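Long-range contact in PAN2-PAN3 deadenylation complex catalytic subunit pan2 (Neurospora crassa, PDB 4CZW), which probably acts as the catalytic subunit of a deadenylase complex that shortens mRNA poly(A) tails, here seen as its pseudo-protease and exonuclease domains: residues P7-E12 against A382-P387. Sequence-based numbering, arbitrary orientation.
Sequences PEAPPE and AAWKMP
Glu-8 and Trp-384 approach to 6.5 Å between their CA atoms, the irregular chain 7-12 passing beside the turn that leads into strand 385-394. The Trp-384 indole carries the contact, one face against the backbone of Glu-8 and Ala-9. Its CG sits between the backbone N and the carbonyl carbon (chi1 60°), and this carries the ring across to the other chain. Ala-9 CA stands over the six-membered ring, 3.6 Å from its centroid and 6° off the normal, a CH-pi contact, while Ala-9 CB drops onto the same face near CE3 (3.5 Å). Toward the rim of that face lies the Glu-8 carbonyl carbon, 3.5 Å from Trp-384 NE1, so the peptide linking Glu-8 to Ala-9 also lies over the ring. Pro-10 crosses the indole at about a right angle and brings its CD to 3.6 Å from Trp-384 CH2. At the pyrrole end, Pro-7 O comes 3.4 Å from Trp-384 CD1 and also touches the methyl of Ala-383.

The chain turns from Asn-381 through Trp-384, backbone-bonded to Glu-333, into strand 385-394, which runs between strands 266-270 and 321-334 in the large mixed sheet of the ubiquitin-protease-like domain, predicted to be catalytically inactive; the contact thus ties the loop near the N-terminus of the chain, ahead of strand 40-41, to the start of that strand, far from either zinc. Against the indole's opposite face rests Lys-385 CB, 3.5 Å above the plane, leaving the ring sandwiched. Its one polar atom, NE1, donates a hydrogen bond to Arg-6 O, just before Pro-7, and Tyr-13 meets the ring edge-to-face. Val-332 of strand 321-334 touches both Ala-9 and Trp-384, and Trp-3 packs on Pro-10.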
loop_
_atom_site.group_PDB
_atom_site.type_symbol
_atom_site.label_atom_id
_atom_site.label_comp_id
_atom_site.label_asym_id
_atom_site.label_seq_id
_atom_site.Cartn_x
_atom_site.Cartn_y
_atom_site.Cartn_z
ATOM N N PRO A 7 7.478 -23.586 21.339
ATOM C CA PRO A 7 6.473 -24.543 20.859
ATOM C C PRO A 7 5.168 -23.867 20.453
ATOM O O PRO A 7 4.387 -24.439 19.693
ATOM C CB PRO A 7 6.259 -25.460 22.068
ATOM C CG PRO A 7 6.644 -24.629 23.244
ATOM C CD PRO A 7 7.783 -23.780 22.767
ATOM N N GLU A 8 4.940 -22.663 20.964
ATOM C CA GLU A 8 3.760 -21.888 20.609
ATOM C C GLU A 8 4.161 -20.468 20.241
ATOM O O GLU A 8 5.253 -20.018 20.581
ATOM C CB GLU A 8 2.752 -21.873 21.760
ATOM C CG GLU A 8 2.097 -23.216 22.029
ATOM C CD GLU A 8 1.198 -23.188 23.249
ATOM O OE1 GLU A 8 1.482 -22.406 24.180
ATOM O OE2 GLU A 8 0.210 -23.950 23.277
ATOM N N ALA A 9 3.272 -19.769 19.543
ATOM C CA ALA A 9 3.533 -18.397 19.129
ATOM C C ALA A 9 3.623 -17.465 20.332
ATOM O O ALA A 9 2.662 -17.327 21.087
ATOM C CB ALA A 9 2.453 -17.920 18.172
ATOM N N PRO A 10 4.789 -16.827 20.516
ATOM C CA PRO A 10 4.981 -15.829 21.574
ATOM C C PRO A 10 4.066 -14.626 21.356
ATOM O O PRO A 10 3.569 -14.450 20.243
ATOM C CB PRO A 10 6.459 -15.439 21.428
ATOM C CG PRO A 10 7.086 -16.567 20.678
ATOM C CD PRO A 10 6.023 -17.048 19.745
ATOM N N PRO A 11 3.842 -13.811 22.401
ATOM C CA PRO A 11 2.991 -12.620 22.284
ATOM C C PRO A 11 3.425 -11.676 21.161
ATOM O O PRO A 11 2.596 -10.933 20.636
ATOM C CB PRO A 11 3.138 -11.942 23.654
ATOM C CG PRO A 11 4.333 -12.585 24.295
ATOM C CD PRO A 11 4.352 -13.980 23.771
ATOM N N GLU A 12 4.703 -11.717 20.795
ATOM C CA GLU A 12 5.215 -10.894 19.705
ATOM C C GLU A 12 4.651 -11.334 18.354
ATOM O O GLU A 12 4.632 -10.559 17.399
ATOM C CB GLU A 12 6.746 -10.941 19.669
ATOM C CG GLU A 12 7.437 -10.313 20.876
ATOM C CD GLU A 12 7.548 -11.258 22.061
ATOM O OE1 GLU A 12 6.830 -12.280 22.089
ATOM O OE2 GLU A 12 8.361 -10.978 22.968
ATOM N N ALA A 382 7.422 -25.934 12.634
ATOM C CA ALA A 382 6.415 -26.822 12.056
ATOM C C ALA A 382 5.102 -26.802 12.833
ATOM O O ALA A 382 4.074 -27.270 12.343
ATOM C CB ALA A 382 6.953 -28.244 11.982
ATOM N N ALA A 383 5.142 -26.256 14.044
ATOM C CA ALA A 383 3.978 -26.252 14.921
ATOM C C ALA A 383 3.063 -25.055 14.676
ATOM O O ALA A 383 1.842 -25.176 14.779
ATOM C CB ALA A 383 4.417 -26.283 16.372
ATOM N N TRP A 384 3.646 -23.904 14.348
ATOM C CA TRP A 384 2.854 -22.683 14.232
ATOM C C TRP A 384 3.390 -21.651 13.234
ATOM O O TRP A 384 2.635 -20.799 12.762
ATOM C CB TRP A 384 2.716 -22.027 15.611
ATOM C CG TRP A 384 4.022 -21.647 16.248
ATOM C CD1 TRP A 384 4.806 -22.430 17.044
ATOM C CD2 TRP A 384 4.687 -20.382 16.151
ATOM N NE1 TRP A 384 5.922 -21.733 17.444
ATOM C CE2 TRP A 384 5.872 -20.472 16.908
ATOM C CE3 TRP A 384 4.397 -19.182 15.494
ATOM C CZ2 TRP A 384 6.764 -19.410 17.027
ATOM C CZ3 TRP A 384 5.284 -18.130 15.613
ATOM C CH2 TRP A 384 6.454 -18.250 16.373
ATOM N N LYS A 385 4.678 -21.714 12.907
ATOM C CA LYS A 385 5.265 -20.700 12.032
ATOM C C LYS A 385 5.703 -21.255 10.680
ATOM O O LYS A 385 6.729 -21.927 10.577
ATOM C CB LYS A 385 6.456 -20.027 12.719
ATOM C CG LYS A 385 6.936 -18.776 12.002
ATOM C CD LYS A 385 8.224 -18.238 12.592
ATOM C CE LYS A 385 8.726 -17.044 11.802
ATOM N NZ LYS A 385 10.084 -16.628 12.241
HETATM N N MSE A 386 4.929 -20.949 9.641
HETATM C CA MSE A 386 5.221 -21.423 8.292
HETATM C C MSE A 386 5.087 -20.310 7.251
HETATM O O MSE A 386 4.147 -19.518 7.298
HETATM C CB MSE A 386 4.301 -22.591 7.930
HETATM C CG MSE A 386 4.733 -23.924 8.517
HETATM SE SE MSE A 386 6.328 -24.619 7.637
HETATM C CE MSE A 386 7.480 -24.849 9.190
ATOM N N PRO A 387 6.033 -20.256 6.301
ATOM C CA PRO A 387 6.031 -19.242 5.242
ATOM C C PRO A 387 4.962 -19.505 4.185
ATOM O O PRO A 387 4.703 -20.658 3.841
ATOM C CB PRO A 387 7.432 -19.369 4.640
ATOM C CG PRO A 387 7.790 -20.794 4.860
ATOM C CD PRO A 387 7.180 -21.174 6.181
#